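Local coordinates for protein pyruvate kinase (Pseudomonas aeruginosa, PDB 6QXL) that probably catalyses the last step of glycolysis, transferring the phosphate of phosphoenolpyruvate to ADP to give pyruvate and ATP, and binds glucose-6-phosphate, at residues F374-E385 with D454-T465; V421-A429 with A439-R447. All blocks are in the same frame, centred on the assembly; numbering follows the deposited sequence.

Both contacts lie in the C-terminal alpha/beta domain and share one mixed sheet. Contact 1 pairs two neighbouring parallel strands inside that sheet, 377-383 and 455-461. Contact 2 joins strand 421-425, one of the two outer strands of the sheet in this chain, to helix 436-446, which leads into strand 455-461. Their centres are about 10 Å apart, and each is about 27 Å from the centre of the chain. The helix of contact 2 rests on the strands of contact 1: Leu444 CD1 lies 3.8 Å from Ile381 CG1. Contact 1 ends at the glucose-6-phosphate pocket, where Glu385 and Ser463 hydrogen-bond the ligand. The side chain of Phe426 in contact 2 is about 8 Å from this sugar phosphate.

Contact 1: F374-E385 with D454-T465; sequences FPGIKAIICLTE and DWVILTKGDSYT. With G6P (6-O-phosphono-alpha-D-glucopyranose), chain M.
Thr459 N donates to Ile381 O at 2.9 Å, and Ile381 N donates to Ile457 O at 2.7 Å. Six backbone hydrogen bonds join strands 377-383 and 455-461. Between Ile377 and Ile380 a beta bulge shifts the register by one residue. On the face with Ile380 and Cys382, Ile377 CD1 meets Ile457 CD1 at 3.7 Å. On the other face Ile381 CD1 reaches Val456 CG1 at 3.6 Å. Phe374 turns an edge to the Trp455 indole, with planes 55° apart. Its CG is anti to the backbone N (chi1 -176°), and this brings CE2 over one face of the indole. The two strands are neighbours in the domain's five-stranded mixed sheet, with 377-383 in the middle, and their C-terminal ends open into the glucose-6-phosphate pocket. There Glu385 N donates to O6 of the ligand at 3.1 Å, almost straight at 171°. Ser463 O accepts from the ligand's O3 at 2.6 Å. A water bridges Leu383 O and Thr459 OG1, at 2.8 Å from the latter. Further out, helices 359-373 and 388-394 pack on Ile380 and Thr459, and Trp455 stacks on His477.

Contact 2: V421-A429 with A439-R447; sequences VETIPFDPA and AAVDELLKR
This contact is strand-to-helix packing at the edge of the alpha/beta domain's mixed sheet: helix 436-446 lies against strand 421-425, the outermost strand on that side. Ile424 and Phe426 reach from the strand and the loop after it to the helix. Ile424 CD1 sits over the centre of one face of the Arg447 guanidinium, 3.3 Å above its plane. The isoleucine reaches out from the strand, and the arginine comes to meet it from the helix end. Arg447 is extended from CG to NE, and this carries its flat end back beside the helix and over the isoleucine. Pro425 CD also approaches the group, 4.1 Å from Arg447 NH2.

Glu443 fixes how the guanidinium is turned. Arg447 NH1 donates to Glu443 O at 2.8 Å and to Glu443 OE1 at 3.0 Å. Both acceptors lie close to the guanidinium plane. The second bond is nearly straight (170°) and is part of a salt bridge, though it meets OE1 from above the carboxylate plane. Lys446 adds a long ion pair to Glu443 OE2. The Ile424 and Glu443 side chains run past one another in opposite senses, and Ile424 CG2 comes 3.7 Å from Glu443 OE1.

The helix is part of the connection from strand 421-425 to strand 455-461 across the sheet, and Leu444 also touches Ala379 of strand 377-383. Phe426 meets an earlier turn of the helix. With chi1 at -172° the side chain swings away from its own backbone N, toward Ala439 and Ala440. Phe426 CE2 is 3.9 Å from Ala439 CB, and Phe426 CZ is 4.0 Å from Ala440 CB. The carbonyl carbon of Ala439 lies at the ring edge. Phe426 CD2 meets the CG methylene of Glu443, the ring and carboxylate planes turned 58° apart. Tyr405 of the neighbouring strand 402-406 packs edge-to-face with Phe426, and its OH is hydrogen-bonded to Ala440 O.

Contact 1: F374-E385 with D454-T465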
loop_
_atom_site.group_PDB
_atom_site.type_symbol
_atom_site.label_atom_id
_atom_site.label_comp_id
_atom_site.label_asym_id
_atom_site.label_seq_id
_atom_site.Cartn_x
_atom_site.Cartn_y
_atom_site.Cartn_z
ATOM N N PHE A 374 -1.064 17.689 12.269
ATOM C CA PHE A 374 -0.620 19.039 12.626
ATOM C C PHE A 374 0.137 18.899 13.959
ATOM O O PHE A 374 -0.467 18.906 15.014
ATOM C CB PHE A 374 -1.833 20.000 12.690
ATOM C CG PHE A 374 -1.495 21.480 12.972
ATOM C CD1 PHE A 374 -0.323 22.096 12.506
ATOM C CD2 PHE A 374 -2.403 22.286 13.686
ATOM C CE1 PHE A 374 -0.079 23.454 12.749
ATOM C CE2 PHE A 374 -2.160 23.632 13.921
ATOM C CZ PHE A 374 -0.994 24.211 13.456
ATOM N N PRO A 375 1.467 18.770 13.904
ATOM C CA PRO A 375 2.217 18.415 15.117
ATOM C C PRO A 375 2.267 19.519 16.183
ATOM O O PRO A 375 2.593 19.245 17.337
ATOM C CB PRO A 375 3.610 18.150 14.578
ATOM C CG PRO A 375 3.736 19.144 13.471
ATOM C CD PRO A 375 2.372 19.205 12.820
ATOM N N GLY A 376 1.920 20.752 15.809
ATOM C CA GLY A 376 1.719 21.816 16.773
ATOM C C GLY A 376 0.647 21.522 17.813
ATOM O O GLY A 376 0.642 22.144 18.882
ATOM N N ILE A 377 -0.271 20.597 17.501
ATOM C CA ILE A 377 -1.299 20.190 18.438
ATOM C C ILE A 377 -0.696 19.301 19.519
ATOM O O ILE A 377 -0.134 18.275 19.212
ATOM C CB ILE A 377 -2.457 19.486 17.734
ATOM C CG1 ILE A 377 -3.232 20.518 16.927
ATOM C CG2 ILE A 377 -3.381 18.801 18.742
ATOM C CD1 ILE A 377 -4.088 19.917 15.831
ATOM N N LYS A 378 -0.832 19.722 20.772
ATOM C CA LYS A 378 -0.238 19.036 21.895
ATOM C C LYS A 378 -1.258 18.366 22.793
ATOM O O LYS A 378 -0.868 17.649 23.719
ATOM C CB LYS A 378 0.592 20.016 22.731
ATOM C CG LYS A 378 1.705 20.723 21.969
ATOM C CD LYS A 378 2.807 19.795 21.474
ATOM C CE LYS A 378 3.879 20.626 20.797
ATOM N NZ LYS A 378 4.732 19.781 19.942
ATOM N N ALA A 379 -2.541 18.599 22.562
ATOM C CA ALA A 379 -3.570 17.970 23.377
ATOM C C ALA A 379 -4.928 18.078 22.736
ATOM O O ALA A 379 -5.140 18.911 21.882
ATOM C CB ALA A 379 -3.606 18.586 24.775
ATOM N N ILE A 380 -5.837 17.210 23.153
ATOM C CA ILE A 380 -7.215 17.251 22.719
ATOM C C ILE A 380 -8.105 17.422 23.925
ATOM O O ILE A 380 -8.109 16.589 24.818
ATOM C CB ILE A 380 -7.607 15.964 21.985
ATOM C CG1 ILE A 380 -6.732 15.802 20.730
ATOM C CG2 ILE A 380 -9.103 15.966 21.678
ATOM C CD1 ILE A 380 -7.090 14.632 19.894
ATOM N N ILE A 381 -8.853 18.529 23.950
ATOM C CA ILE A 381 -9.807 18.853 25.001
ATOM C C ILE A 381 -11.147 18.359 24.502
ATOM O O ILE A 381 -11.762 18.963 23.627
ATOM C CB ILE A 381 -9.818 20.361 25.276
ATOM C CG1 ILE A 381 -8.470 20.772 25.868
ATOM C CG2 ILE A 381 -10.942 20.751 26.232
ATOM C CD1 ILE A 381 -8.325 22.275 26.066
ATOM N N CYS A 382 -11.605 17.255 25.064
ATOM C CA CYS A 382 -12.861 16.668 24.645
ATOM C C CYS A 382 -13.890 16.863 25.754
ATOM O O CYS A 382 -13.858 16.174 26.770
ATOM C CB CYS A 382 -12.657 15.201 24.314
ATOM S SG CYS A 382 -14.190 14.419 23.811
ATOM N N LEU A 383 -14.797 17.813 25.558
ATOM C CA LEU A 383 -15.885 18.027 26.496
ATOM C C LEU A 383 -16.883 16.923 26.273
ATOM O O LEU A 383 -17.461 16.826 25.199
ATOM C CB LEU A 383 -16.548 19.387 26.303
ATOM C CG LEU A 383 -15.672 20.625 26.272
ATOM C CD1 LEU A 383 -16.591 21.852 26.380
ATOM C CD2 LEU A 383 -14.596 20.640 27.343
ATOM N N THR A 384 -17.093 16.096 27.290
ATOM C CA THR A 384 -17.938 14.930 27.146
ATOM C C THR A 384 -18.801 14.725 28.374
ATOM O O THR A 384 -18.377 14.966 29.497
ATOM C CB THR A 384 -17.095 13.656 26.855
ATOM O OG1 THR A 384 -17.959 12.500 26.753
ATOM C CG2 THR A 384 -16.024 13.444 27.933
ATOM N N GLU A 385 -19.996 14.215 28.133
ATOM C CA GLU A 385 -20.967 13.937 29.164
ATOM C C GLU A 385 -20.769 12.516 29.690
ATOM O O GLU A 385 -20.604 12.325 30.894
ATOM C CB GLU A 385 -22.387 14.163 28.633
ATOM C CG GLU A 385 -23.453 14.561 29.627
ATOM C CD GLU A 385 -23.256 15.975 30.265
ATOM O OE1 GLU A 385 -22.271 16.691 30.008
ATOM O OE2 GLU A 385 -24.085 16.381 31.096
ATOM N N ASP A 454 1.749 26.630 21.955
ATOM C CA ASP A 454 1.186 25.358 21.567
ATOM C C ASP A 454 -0.243 25.525 21.046
ATOM O O ASP A 454 -0.913 26.506 21.342
ATOM C CB ASP A 454 1.174 24.379 22.756
ATOM C CG ASP A 454 2.568 23.999 23.240
ATOM O OD1 ASP A 454 3.540 24.023 22.445
ATOM O OD2 ASP A 454 2.692 23.663 24.445
ATOM N N TRP A 455 -0.676 24.557 20.251
ATOM C CA TRP A 455 -2.043 24.486 19.755
ATOM C C TRP A 455 -2.788 23.342 20.407
ATOM O O TRP A 455 -2.196 22.432 20.950
ATOM C CB TRP A 455 -2.040 24.270 18.241
ATOM C CG TRP A 455 -1.526 25.394 17.461
ATOM C CD1 TRP A 455 -0.215 25.699 17.216
ATOM C CD2 TRP A 455 -2.305 26.358 16.788
ATOM N NE1 TRP A 455 -0.129 26.826 16.424
ATOM C CE2 TRP A 455 -1.402 27.254 16.148
ATOM C CE3 TRP A 455 -3.681 26.576 16.666
ATOM C CZ2 TRP A 455 -1.834 28.339 15.407
ATOM C CZ3 TRP A 455 -4.117 27.668 15.928
ATOM C CH2 TRP A 455 -3.189 28.529 15.293
ATOM N N VAL A 456 -4.100 23.371 20.297
ATOM C CA VAL A 456 -4.954 22.418 20.983
ATOM C C VAL A 456 -6.217 22.209 20.164
ATOM O O VAL A 456 -6.634 23.094 19.442
ATOM C CB VAL A 456 -5.245 22.954 22.426
ATOM C CG1 VAL A 456 -6.704 22.938 22.872
ATOM C CG2 VAL A 456 -4.407 22.167 23.375
ATOM N N ILE A 457 -6.833 21.058 20.334
ATOM C CA ILE A 457 -8.120 20.787 19.697
ATOM C C ILE A 457 -9.177 20.757 20.783
ATOM O O ILE A 457 -8.973 20.134 21.822
ATOM C CB ILE A 457 -8.138 19.442 18.943
ATOM C CG1 ILE A 457 -7.263 19.546 17.700
ATOM C CG2 ILE A 457 -9.557 19.039 18.565
ATOM C CD1 ILE A 457 -7.181 18.273 16.892
ATOM N N LEU A 458 -10.299 21.424 20.547
ATOM C CA LEU A 458 -11.421 21.342 21.449
ATOM C C LEU A 458 -12.594 20.790 20.691
ATOM O O LEU A 458 -12.876 21.234 19.582
ATOM C CB LEU A 458 -11.742 22.723 22.022
ATOM C CG LEU A 458 -12.725 22.721 23.203
ATOM C CD1 LEU A 458 -12.428 23.881 24.116
ATOM C CD2 LEU A 458 -14.183 22.775 22.773
ATOM N N THR A 459 -13.288 19.831 21.286
ATOM C CA THR A 459 -14.522 19.307 20.706
ATOM C C THR A 459 -15.656 19.467 21.679
ATOM O O THR A 459 -15.465 19.360 22.893
ATOM C CB THR A 459 -14.413 17.797 20.322
ATOM O OG1 THR A 459 -14.280 16.982 21.496
ATOM C CG2 THR A 459 -13.205 17.561 19.390
ATOM N N LYS A 460 -16.840 19.713 21.144
ATOM C CA LYS A 460 -18.029 19.893 21.956
ATOM C C LYS A 460 -19.252 19.808 21.072
ATOM O O LYS A 460 -19.143 19.612 19.856
ATOM C CB LYS A 460 -17.984 21.238 22.666
ATOM C CG LYS A 460 -18.089 22.422 21.742
ATOM C CD LYS A 460 -18.161 23.748 22.501
ATOM C CE LYS A 460 -18.527 24.814 21.459
ATOM N NZ LYS A 460 -18.387 26.194 21.957
ATOM N N GLY A 461 -20.408 19.976 21.694
ATOM C CA GLY A 461 -21.675 20.102 20.980
ATOM C C GLY A 461 -22.275 21.473 21.234
ATOM O O GLY A 461 -21.584 22.394 21.713
ATOM N N ASP A 462 -23.561 21.601 20.938
ATOM C CA ASP A 462 -24.237 22.910 21.007
ATOM C C ASP A 462 -24.639 23.251 22.436
ATOM O O ASP A 462 -24.279 24.318 22.934
ATOM C CB ASP A 462 -25.461 22.954 20.093
ATOM C CG ASP A 462 -25.105 22.828 18.609
ATOM O OD1 ASP A 462 -24.111 23.487 18.158
ATOM O OD2 ASP A 462 -25.847 22.078 17.903
ATOM N N SER A 463 -25.343 22.337 23.114
ATOM C CA SER A 463 -25.704 22.528 24.519
ATOM C C SER A 463 -24.631 21.916 25.415
ATOM O O SER A 463 -23.748 21.228 24.943
ATOM C CB SER A 463 -27.068 21.912 24.831
ATOM O OG SER A 463 -26.952 20.550 25.222
ATOM N N TYR A 464 -24.729 22.178 26.715
ATOM C CA TYR A 464 -23.853 21.564 27.700
ATOM C C TYR A 464 -24.611 20.637 28.663
ATOM O O TYR A 464 -24.137 20.352 29.756
ATOM C CB TYR A 464 -23.134 22.666 28.449
ATOM C CG TYR A 464 -22.109 23.455 27.653
ATOM C CD1 TYR A 464 -21.353 22.880 26.630
ATOM C CD2 TYR A 464 -21.807 24.759 28.017
ATOM C CE1 TYR A 464 -20.375 23.610 25.969
ATOM C CE2 TYR A 464 -20.848 25.491 27.342
ATOM C CZ TYR A 464 -20.139 24.915 26.308
ATOM O OH TYR A 464 -19.177 25.625 25.608
ATOM N N THR A 465 -25.781 20.166 28.239
ATOM C CA THR A 465 -26.680 19.404 29.106
ATOM C C THR A 465 -26.989 18.007 28.542
ATOM O O THR A 465 -26.925 17.021 29.269
ATOM C CB THR A 465 -27.987 20.178 29.331
ATOM O OG1 THR A 465 -28.712 20.268 28.094
ATOM C CG2 THR A 465 -27.696 21.610 29.827
HETATM C C1 G6P M . -20.292 17.973 25.171
HETATM C C2 G6P M . -21.500 18.682 25.748
HETATM C C3 G6P M . -22.604 18.354 24.751
HETATM C C4 G6P M . -22.483 16.997 24.082
HETATM C C5 G6P M . -21.790 16.119 25.112
HETATM C C6 G6P M . -21.823 14.667 24.673
HETATM O O1 G6P M . -19.210 18.592 25.852
HETATM O O2 G6P M . -21.784 18.307 27.120
HETATM O O3 G6P M . -22.358 19.317 23.758
HETATM O O4 G6P M . -23.767 16.519 23.604
HETATM O O5 G6P M . -20.453 16.561 25.335
HETATM O O6 G6P M . -20.728 13.887 25.119
HETATM P P G6P M . -20.709 12.262 24.857
HETATM O O1P G6P M . -21.324 11.610 26.072
HETATM O O2P G6P M . -19.202 12.342 24.771
HETATM O O3P G6P M . -21.589 11.763 23.683
HETATM O O HOH W 1 -16.820 16.358 22.601
#

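Contact 2: V421-A429 with A439-R447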
loop_
_atom_site.group_PDB
_atom_site.type_symbol
_atom_site.label_atom_id
_atom_site.label_comp_id
_atom_site.label_asym_id
_atom_site.label_seq_id
_atom_site.Cartn_x
_atom_site.Cartn_y
_atom_site.Cartn_z
ATOM N N VAL A 421 -6.298 8.313 27.472
ATOM C CA VAL A 421 -7.251 9.295 27.944
ATOM C C VAL A 421 -7.000 9.632 29.426
ATOM O O VAL A 421 -6.828 8.736 30.238
ATOM C CB VAL A 421 -8.684 8.784 27.794
ATOM C CG1 VAL A 421 -9.687 9.850 28.224
ATOM C CG2 VAL A 421 -8.927 8.359 26.362
ATOM N N GLU A 422 -6.965 10.919 29.751
ATOM C CA GLU A 422 -6.880 11.381 31.130
ATOM C C GLU A 422 -8.137 12.164 31.478
ATOM O O GLU A 422 -8.719 12.840 30.629
ATOM C CB GLU A 422 -5.642 12.254 31.339
ATOM C CG GLU A 422 -4.303 11.507 31.270
ATOM C CD GLU A 422 -3.063 12.373 31.018
ATOM O OE1 GLU A 422 -2.795 13.199 31.914
ATOM O OE2 GLU A 422 -2.343 12.162 29.996
ATOM N N THR A 423 -8.570 12.069 32.726
ATOM C CA THR A 423 -9.739 12.815 33.179
ATOM C C THR A 423 -9.340 14.203 33.667
ATOM O O THR A 423 -8.354 14.364 34.402
ATOM C CB THR A 423 -10.413 12.120 34.343
ATOM O OG1 THR A 423 -10.751 10.790 33.967
ATOM C CG2 THR A 423 -11.667 12.819 34.696
ATOM N N ILE A 424 -10.124 15.192 33.250
ATOM C CA ILE A 424 -10.051 16.536 33.803
ATOM C C ILE A 424 -11.461 16.914 34.271
ATOM O O ILE A 424 -12.335 17.154 33.441
ATOM C CB ILE A 424 -9.594 17.568 32.766
ATOM C CG1 ILE A 424 -8.200 17.233 32.206
ATOM C CG2 ILE A 424 -9.618 18.951 33.385
ATOM C CD1 ILE A 424 -7.044 17.528 33.106
ATOM N N PRO A 425 -11.689 16.991 35.599
ATOM C CA PRO A 425 -13.039 17.362 36.058
ATOM C C PRO A 425 -13.336 18.820 35.675
ATOM O O PRO A 425 -12.442 19.698 35.809
ATOM C CB PRO A 425 -12.980 17.184 37.574
ATOM C CG PRO A 425 -11.703 16.476 37.844
ATOM C CD PRO A 425 -10.761 16.846 36.726
ATOM N N PHE A 426 -14.538 19.038 35.152
ATOM C CA PHE A 426 -14.875 20.290 34.498
ATOM C C PHE A 426 -16.364 20.331 34.227
ATOM O O PHE A 426 -16.956 19.323 33.802
ATOM C CB PHE A 426 -14.082 20.406 33.201
ATOM C CG PHE A 426 -14.174 21.737 32.514
ATOM C CD1 PHE A 426 -15.129 21.926 31.537
ATOM C CD2 PHE A 426 -13.233 22.758 32.774
ATOM C CE1 PHE A 426 -15.207 23.144 30.854
ATOM C CE2 PHE A 426 -13.291 23.943 32.082
ATOM C CZ PHE A 426 -14.251 24.139 31.108
ATOM N N ASP A 427 -16.967 21.488 34.520
ATOM C CA ASP A 427 -18.398 21.702 34.321
ATOM C C ASP A 427 -18.619 22.927 33.451
ATOM O O ASP A 427 -18.698 24.040 33.969
ATOM C CB ASP A 427 -19.155 21.867 35.644
ATOM C CG ASP A 427 -20.669 21.772 35.458
ATOM O OD1 ASP A 427 -21.129 21.645 34.288
ATOM O OD2 ASP A 427 -21.396 21.814 36.479
ATOM N N PRO A 428 -18.772 22.719 32.129
ATOM C CA PRO A 428 -18.943 23.877 31.260
ATOM C C PRO A 428 -20.288 24.616 31.468
ATOM O O PRO A 428 -20.317 25.847 31.341
ATOM C CB PRO A 428 -18.822 23.273 29.854
ATOM C CG PRO A 428 -19.361 21.899 30.004
ATOM C CD PRO A 428 -19.012 21.458 31.403
ATOM N N ALA A 429 -21.359 23.891 31.804
ATOM C CA ALA A 429 -22.692 24.498 32.000
ATOM C C ALA A 429 -22.713 25.556 33.113
ATOM O O ALA A 429 -23.449 26.526 33.032
ATOM C CB ALA A 429 -23.747 23.429 32.286
ATOM N N ALA A 439 -11.233 28.602 29.898
ATOM C CA ALA A 439 -11.301 27.891 31.160
ATOM C C ALA A 439 -10.711 26.483 31.011
ATOM O O ALA A 439 -9.890 26.050 31.823
ATOM C CB ALA A 439 -12.742 27.829 31.658
ATOM N N ALA A 440 -11.128 25.788 29.955
ATOM C CA ALA A 440 -10.570 24.475 29.621
ATOM C C ALA A 440 -9.063 24.545 29.363
ATOM O O ALA A 440 -8.294 23.764 29.895
ATOM C CB ALA A 440 -11.284 23.884 28.428
ATOM N N VAL A 441 -8.626 25.517 28.599
ATOM C CA VAL A 441 -7.200 25.659 28.354
ATOM C C VAL A 441 -6.438 25.949 29.645
ATOM O O VAL A 441 -5.286 25.552 29.794
ATOM C CB VAL A 441 -6.950 26.727 27.277
ATOM C CG1 VAL A 441 -5.460 27.042 27.101
ATOM C CG2 VAL A 441 -7.537 26.237 25.963
ATOM N N ASP A 442 -7.076 26.643 30.581
ATOM C CA ASP A 442 -6.432 26.941 31.872
ATOM C C ASP A 442 -6.081 25.668 32.636
ATOM O O ASP A 442 -4.970 25.540 33.163
ATOM C CB ASP A 442 -7.295 27.875 32.740
ATOM C CG ASP A 442 -7.187 29.344 32.326
ATOM O OD1 ASP A 442 -6.144 29.751 31.775
ATOM O OD2 ASP A 442 -8.172 30.091 32.522
ATOM N N GLU A 443 -7.016 24.720 32.646
ATOM C CA GLU A 443 -6.797 23.429 33.295
ATOM C C GLU A 443 -5.528 22.719 32.796
ATOM O O GLU A 443 -4.827 22.086 33.577
ATOM C CB GLU A 443 -8.017 22.531 33.097
ATOM C CG GLU A 443 -9.284 23.023 33.794
ATOM C CD GLU A 443 -9.231 22.888 35.309
ATOM O OE1 GLU A 443 -8.980 21.785 35.754
ATOM O OE2 GLU A 443 -9.434 23.876 36.032
ATOM N N LEU A 444 -5.216 22.835 31.514
ATOM C CA LEU A 444 -3.983 22.246 31.003
ATOM C C LEU A 444 -2.761 23.091 31.305
ATOM O O LEU A 444 -1.675 22.561 31.515
ATOM C CB LEU A 444 -4.083 21.980 29.494
ATOM C CG LEU A 444 -5.193 21.056 29.001
ATOM C CD1 LEU A 444 -5.019 20.865 27.506
ATOM C CD2 LEU A 444 -5.178 19.704 29.713
ATOM N N LEU A 445 -2.919 24.404 31.309
ATOM C CA LEU A 445 -1.815 25.292 31.707
ATOM C C LEU A 445 -1.421 25.080 33.171
ATOM O O LEU A 445 -0.218 25.025 33.468
ATOM C CB LEU A 445 -2.196 26.745 31.479
ATOM C CG LEU A 445 -2.134 27.208 30.022
ATOM C CD1 LEU A 445 -3.093 28.403 29.864
ATOM C CD2 LEU A 445 -0.683 27.529 29.593
ATOM N N LYS A 446 -2.417 24.930 34.057
ATOM C CA LYS A 446 -2.155 24.590 35.470
ATOM C C LYS A 446 -1.239 23.371 35.578
ATOM O O LYS A 446 -0.277 23.380 36.330
ATOM C CB LYS A 446 -3.452 24.276 36.231
ATOM C CG LYS A 446 -4.289 25.450 36.652
ATOM C CD LYS A 446 -5.600 24.967 37.280
ATOM C CE LYS A 446 -6.465 26.166 37.605
ATOM N NZ LYS A 446 -7.552 25.934 38.627
ATOM N N ARG A 447 -1.530 22.344 34.789
ATOM C CA ARG A 447 -0.831 21.074 34.899
ATOM C C ARG A 447 0.452 21.031 34.101
ATOM O O ARG A 447 1.156 20.032 34.138
ATOM C CB ARG A 447 -1.765 19.941 34.490
ATOM C CG ARG A 447 -3.036 19.868 35.339
ATOM C CD ARG A 447 -3.978 18.846 34.772
ATOM N NE ARG A 447 -5.084 18.476 35.642
ATOM C CZ ARG A 447 -6.167 19.211 35.868
ATOM N NH1 ARG A 447 -6.310 20.423 35.332
ATOM N NH2 ARG A 447 -7.142 18.713 36.639
#